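Local atomic coordinates of hypothetical protein PurS (Thermus thermophilus, PDB entry 2DGB), a protein that is of unproven function but is a small PurS-family protein that pairs with a second copy of itself through a continuous antiparallel beta sheet. Residues A6-E11 / L44-P49; I10-G15 / E37-K42. One frame throughout, in Å; residues are numbered along the deposited sequence.

Interaction 1: residues A6-E11 / L44-P49; sequences ATLLIE and LEIVFP
Thr7 and Glu45 face each other as an antiparallel non-hydrogen-bonded pair, their CA atoms 4.7 Å apart, and their side chains run side by side on the sheet face they share. Glu45 can be followed from CB outward: CG stands anti to its own carbonyl carbon (chi1 -61°), and the single bend at chi2 (-64°) brings the carboxylate alongside Thr7. CD lies 3.5 Å from Thr7 OG1. At the tip, OE1 takes the hydroxyl hydrogen of Thr7 OG1 through its syn lone pair, at 2.7 Å, while OE2 rests 3.5 Å from the methyl CG2 of Thr7. Gln5 NE2 gives OE1 a second hydrogen bond, so this oxygen is gripped twice. Backbone bonds close the pairs on both sides: Ala6 with Ile46 and Leu8 with Leu44 each exchange two, among them Ile46 N to Ala6 O at 2.8 Å. The other face is apolar. Leu8 CD1 touches Ile46 CD1 at 3.7 Å, Ile10 CD1 lies 4.0 Å from Leu44 CD2, and Ala6 CB sits at the edge of the Phe48 ring, near its plane, 3.8 Å from CE2. The Thr7 face meets the second subunit at Leu9. The fold is alpha+beta: an antiparallel sheet ordered 37-49, 3-12, 73-83, with helix 53-67 packed on its apolar face through Leu67 and Met63.

Interaction 2: residues I10-G15 / E37-K42; sequences IELKKG and EVRVGK
Ile10 and Lys42 form the antiparallel hydrogen-bonded pair at which strands 3-12 and 37-49 of this antiparallel sheet begin to part. The backbone bonds come first: Ile10 N reaches Lys42 O at 3.0 Å, almost in line with the carbonyl, and Lys42 N returns to Ile10 O at 3.1 Å, nearly straight at the hydrogen. Beyond this pair direct bonding gives way to water. One water accepts from Leu12 N at 2.7 Å and gives a weak bond to Val40 O, bridging the widening gap. Gly41 lies between, its CA 3.6 Å from Ile10 O.

Apolar contact is made by the aliphatic part of Lys42. Its CG lies between the backbone N and the carbonyl carbon (chi1 74°), which lays the chain across Ile10, with CG 3.7 Å from Ile10 CB and CE approaching CG2. The amino group beyond has a long, weak ion pair with Glu73.

Arg39 carries the remaining contact, its chain bent at chi2 and chi3 to bring the guanidinium beside the backbone at Leu12 and Lys13. Its polar end is bonded just beyond the segment, where NH2 donates to the carbonyl of Ile16, while Lys13 O is close but badly angled for a bond. The same NH2 also packs against the Leu12 side chain, 3.5 Å from its CB.

In the fold
Interactions 1 and 2 are successive lengths of one strand pairing, 3-12 against 37-49, with centres about 16 Å apart. They share Ile10, whose side chain meets Leu44 in interaction 1 and Lys42 in interaction 2. Nearly all the touching residues of the first are buried; the second lies at the surface, where the strands diverge. Strand 3-12 is central, with 73-83 on its other side, and the 37-49 strand pairs antiparallel with a strand of the second subunit along both contacts, carrying the sheet across the interface. There Glu11 OE2 comes close to Glu45 OE2 of the second subunit, a meeting of like charges that may disfavour full ionisation of both.

Interaction 1: residues A6-E11 / L44-P49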
loop_
_atom_site.group_PDB
_atom_site.type_symbol
_atom_site.label_atom_id
_atom_site.label_comp_id
_atom_site.label_asym_id
_atom_site.label_seq_id
_atom_site.Cartn_x
_atom_site.Cartn_y
_atom_site.Cartn_z
ATOM N N ALA A 6 8.782 -8.455 -0.855
ATOM C CA ALA A 6 8.354 -7.707 0.312
ATOM C C ALA A 6 7.264 -6.728 -0.084
ATOM O O ALA A 6 7.344 -6.091 -1.138
ATOM C CB ALA A 6 9.540 -6.956 0.909
ATOM N N THR A 7 6.232 -6.640 0.747
ATOM C CA THR A 7 5.139 -5.705 0.516
ATOM C C THR A 7 5.347 -4.580 1.528
ATOM O O THR A 7 5.050 -4.732 2.718
ATOM C CB THR A 7 3.765 -6.352 0.755
ATOM O OG1 THR A 7 3.592 -7.454 -0.143
ATOM C CG2 THR A 7 2.651 -5.333 0.498
ATOM N N LEU A 8 5.881 -3.463 1.048
ATOM C CA LEU A 8 6.160 -2.310 1.895
ATOM C C LEU A 8 5.169 -1.177 1.714
ATOM O O LEU A 8 4.941 -0.705 0.599
ATOM C CB LEU A 8 7.563 -1.768 1.610
ATOM C CG LEU A 8 8.777 -2.428 2.263
ATOM C CD1 LEU A 8 10.019 -2.117 1.446
ATOM C CD2 LEU A 8 8.935 -1.930 3.693
ATOM N N LEU A 9 4.592 -0.733 2.821
ATOM C CA LEU A 9 3.657 0.378 2.783
ATOM C C LEU A 9 4.425 1.612 3.255
ATOM O O LEU A 9 5.147 1.555 4.249
ATOM C CB LEU A 9 2.480 0.120 3.723
ATOM C CG LEU A 9 1.649 -1.138 3.472
ATOM C CD1 LEU A 9 0.505 -1.180 4.472
ATOM C CD2 LEU A 9 1.111 -1.137 2.043
ATOM N N ILE A 10 4.292 2.715 2.525
ATOM C CA ILE A 10 4.952 3.958 2.906
ATOM C C ILE A 10 3.843 4.993 2.989
ATOM O O ILE A 10 3.263 5.399 1.979
ATOM C CB ILE A 10 6.034 4.366 1.872
ATOM C CG1 ILE A 10 7.145 3.300 1.850
ATOM C CG2 ILE A 10 6.618 5.716 2.235
ATOM C CD1 ILE A 10 8.252 3.555 0.830
ATOM N N GLU A 11 3.528 5.401 4.210
ATOM C CA GLU A 11 2.447 6.344 4.409
ATOM C C GLU A 11 2.909 7.573 5.179
ATOM O O GLU A 11 3.968 7.571 5.808
ATOM C CB GLU A 11 1.303 5.644 5.153
ATOM C CG GLU A 11 1.054 4.211 4.665
ATOM C CD GLU A 11 -0.136 3.537 5.337
ATOM O OE1 GLU A 11 -0.373 3.782 6.535
ATOM O OE2 GLU A 11 -0.829 2.749 4.662
ATOM N N LEU A 44 4.755 -0.734 -2.236
ATOM C CA LEU A 44 5.859 -1.201 -3.066
ATOM C C LEU A 44 6.042 -2.708 -2.911
ATOM O O LEU A 44 6.311 -3.195 -1.806
ATOM C CB LEU A 44 7.169 -0.504 -2.671
ATOM C CG LEU A 44 7.434 0.938 -3.127
ATOM C CD1 LEU A 44 6.275 1.828 -2.752
ATOM C CD2 LEU A 44 8.721 1.442 -2.490
ATOM N N GLU A 45 5.869 -3.436 -4.010
ATOM C CA GLU A 45 6.062 -4.885 -4.023
ATOM C C GLU A 45 7.480 -5.029 -4.552
ATOM O O GLU A 45 7.738 -4.782 -5.732
ATOM C CB GLU A 45 5.090 -5.572 -4.984
ATOM C CG GLU A 45 3.609 -5.382 -4.662
ATOM C CD GLU A 45 3.191 -6.004 -3.332
ATOM O OE1 GLU A 45 4.006 -6.732 -2.726
ATOM O OE2 GLU A 45 2.039 -5.769 -2.900
ATOM N N ILE A 46 8.397 -5.419 -3.676
ATOM C CA ILE A 46 9.792 -5.541 -4.052
ATOM C C ILE A 46 10.312 -6.976 -4.074
ATOM O O ILE A 46 10.289 -7.676 -3.056
ATOM C CB ILE A 46 10.678 -4.718 -3.090
ATOM C CG1 ILE A 46 10.119 -3.299 -2.951
ATOM C CG2 ILE A 46 12.117 -4.697 -3.594
ATOM C CD1 ILE A 46 10.958 -2.391 -2.071
ATOM N N VAL A 47 10.771 -7.404 -5.246
ATOM C CA VAL A 47 11.354 -8.732 -5.417
ATOM C C VAL A 47 12.858 -8.487 -5.348
ATOM O O VAL A 47 13.407 -7.677 -6.112
ATOM C CB VAL A 47 10.980 -9.347 -6.788
ATOM C CG1 VAL A 47 11.688 -10.686 -6.978
ATOM C CG2 VAL A 47 9.462 -9.528 -6.872
ATOM N N PHE A 48 13.521 -9.176 -4.423
ATOM C CA PHE A 48 14.949 -8.994 -4.220
ATOM C C PHE A 48 15.581 -10.247 -3.611
ATOM O O PHE A 48 14.881 -11.086 -3.048
ATOM C CB PHE A 48 15.163 -7.815 -3.277
ATOM C CG PHE A 48 14.662 -8.068 -1.882
ATOM C CD1 PHE A 48 15.551 -8.381 -0.858
ATOM C CD2 PHE A 48 13.300 -8.025 -1.598
ATOM C CE1 PHE A 48 15.091 -8.649 0.433
ATOM C CE2 PHE A 48 12.826 -8.294 -0.308
ATOM C CZ PHE A 48 13.727 -8.607 0.708
ATOM N N PRO A 49 16.919 -10.365 -3.687
ATOM C CA PRO A 49 17.663 -11.511 -3.150
ATOM C C PRO A 49 18.149 -11.335 -1.714
ATOM O O PRO A 49 18.354 -10.209 -1.245
ATOM C CB PRO A 49 18.835 -11.619 -4.114
ATOM C CG PRO A 49 19.183 -10.179 -4.303
ATOM C CD PRO A 49 17.810 -9.522 -4.510
#

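Interaction 2: residues I10-G15 / E37-K42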
loop_
_atom_site.group_PDB
_atom_site.type_symbol
_atom_site.label_atom_id
_atom_site.label_comp_id
_atom_site.label_asym_id
_atom_site.label_seq_id
_atom_site.Cartn_x
_atom_site.Cartn_y
_atom_site.Cartn_z
ATOM N N ILE A 10 4.292 2.715 2.525
ATOM C CA ILE A 10 4.952 3.958 2.906
ATOM C C ILE A 10 3.843 4.993 2.989
ATOM O O ILE A 10 3.263 5.399 1.979
ATOM C CB ILE A 10 6.034 4.366 1.872
ATOM C CG1 ILE A 10 7.145 3.300 1.850
ATOM C CG2 ILE A 10 6.618 5.716 2.235
ATOM C CD1 ILE A 10 8.252 3.555 0.830
ATOM N N GLU A 11 3.528 5.401 4.210
ATOM C CA GLU A 11 2.447 6.344 4.409
ATOM C C GLU A 11 2.909 7.573 5.179
ATOM O O GLU A 11 3.968 7.571 5.808
ATOM C CB GLU A 11 1.303 5.644 5.153
ATOM C CG GLU A 11 1.054 4.211 4.665
ATOM C CD GLU A 11 -0.136 3.537 5.337
ATOM O OE1 GLU A 11 -0.373 3.782 6.535
ATOM O OE2 GLU A 11 -0.829 2.749 4.662
ATOM N N LEU A 12 2.094 8.616 5.114
ATOM C CA LEU A 12 2.370 9.875 5.791
ATOM C C LEU A 12 2.136 9.725 7.287
ATOM O O LEU A 12 1.214 9.029 7.698
ATOM C CB LEU A 12 1.432 10.954 5.257
ATOM C CG LEU A 12 1.469 11.170 3.746
ATOM C CD1 LEU A 12 0.341 12.091 3.330
ATOM C CD2 LEU A 12 2.816 11.740 3.358
ATOM N N LYS A 13 2.963 10.372 8.099
ATOM C CA LYS A 13 2.771 10.306 9.542
ATOM C C LYS A 13 1.485 11.062 9.849
ATOM O O LYS A 13 1.094 11.964 9.099
ATOM C CB LYS A 13 3.941 10.959 10.277
ATOM C CG LYS A 13 5.225 10.147 10.241
ATOM C CD LYS A 13 6.310 10.771 11.115
ATOM C CE LYS A 13 7.608 9.976 11.040
ATOM N NZ LYS A 13 8.686 10.588 11.870
ATOM N N LYS A 14 0.812 10.694 10.933
ATOM C CA LYS A 14 -0.417 11.389 11.279
ATOM C C LYS A 14 -0.014 12.821 11.614
ATOM O O LYS A 14 1.046 13.059 12.204
ATOM C CB LYS A 14 -1.107 10.729 12.474
ATOM C CG LYS A 14 -0.409 10.943 13.806
ATOM C CD LYS A 14 -1.276 10.441 14.957
ATOM C CE LYS A 14 -0.721 10.900 16.293
ATOM N NZ LYS A 14 -0.561 12.386 16.314
ATOM N N GLY A 15 -0.850 13.774 11.230
ATOM C CA GLY A 15 -0.522 15.165 11.483
ATOM C C GLY A 15 -0.096 15.816 10.181
ATOM O O GLY A 15 -0.255 17.021 9.999
ATOM N N GLU A 37 -12.414 8.933 7.288
ATOM C CA GLU A 37 -11.104 9.434 6.901
ATOM C C GLU A 37 -10.443 8.532 5.868
ATOM O O GLU A 37 -10.617 7.310 5.894
ATOM C CB GLU A 37 -10.200 9.508 8.131
ATOM C CG GLU A 37 -8.766 9.900 7.829
ATOM C CD GLU A 37 -7.849 9.709 9.023
ATOM O OE1 GLU A 37 -7.479 8.554 9.320
ATOM O OE2 GLU A 37 -7.505 10.713 9.670
ATOM N N VAL A 38 -9.678 9.151 4.972
ATOM C CA VAL A 38 -8.946 8.442 3.932
ATOM C C VAL A 38 -7.495 8.934 3.947
ATOM O O VAL A 38 -7.250 10.134 3.893
ATOM C CB VAL A 38 -9.535 8.726 2.532
ATOM C CG1 VAL A 38 -8.743 7.971 1.470
ATOM C CG2 VAL A 38 -11.007 8.324 2.489
ATOM N N ARG A 39 -6.538 8.017 4.056
ATOM C CA ARG A 39 -5.124 8.390 4.029
ATOM C C ARG A 39 -4.564 7.641 2.832
ATOM O O ARG A 39 -4.698 6.418 2.746
ATOM C CB ARG A 39 -4.398 7.955 5.306
ATOM C CG ARG A 39 -4.858 8.664 6.566
ATOM C CD ARG A 39 -4.547 10.160 6.523
ATOM N NE ARG A 39 -3.132 10.451 6.758
ATOM C CZ ARG A 39 -2.644 11.677 6.942
ATOM N NH1 ARG A 39 -3.459 12.726 6.912
ATOM N NH2 ARG A 39 -1.348 11.860 7.180
ATOM N N VAL A 40 -3.966 8.373 1.900
ATOM C CA VAL A 40 -3.425 7.770 0.689
ATOM C C VAL A 40 -1.918 7.633 0.760
ATOM O O VAL A 40 -1.199 8.608 1.002
ATOM C CB VAL A 40 -3.800 8.599 -0.568
ATOM C CG1 VAL A 40 -3.185 7.977 -1.812
ATOM C CG2 VAL A 40 -5.313 8.662 -0.712
ATOM N N GLY A 41 -1.451 6.407 0.562
ATOM C CA GLY A 41 -0.032 6.143 0.600
ATOM C C GLY A 41 0.374 5.351 -0.623
ATOM O O GLY A 41 -0.387 5.223 -1.585
ATOM N N LYS A 42 1.583 4.816 -0.590
ATOM C CA LYS A 42 2.071 4.029 -1.704
ATOM C C LYS A 42 2.442 2.636 -1.214
ATOM O O LYS A 42 2.864 2.461 -0.070
ATOM C CB LYS A 42 3.299 4.707 -2.325
ATOM C CG LYS A 42 4.556 4.569 -1.493
ATOM C CD LYS A 42 5.678 5.493 -1.975
ATOM C CE LYS A 42 5.431 6.946 -1.571
ATOM N NZ LYS A 42 6.649 7.795 -1.744
HETATM O O HOH W 1 -0.261 8.067 3.951
#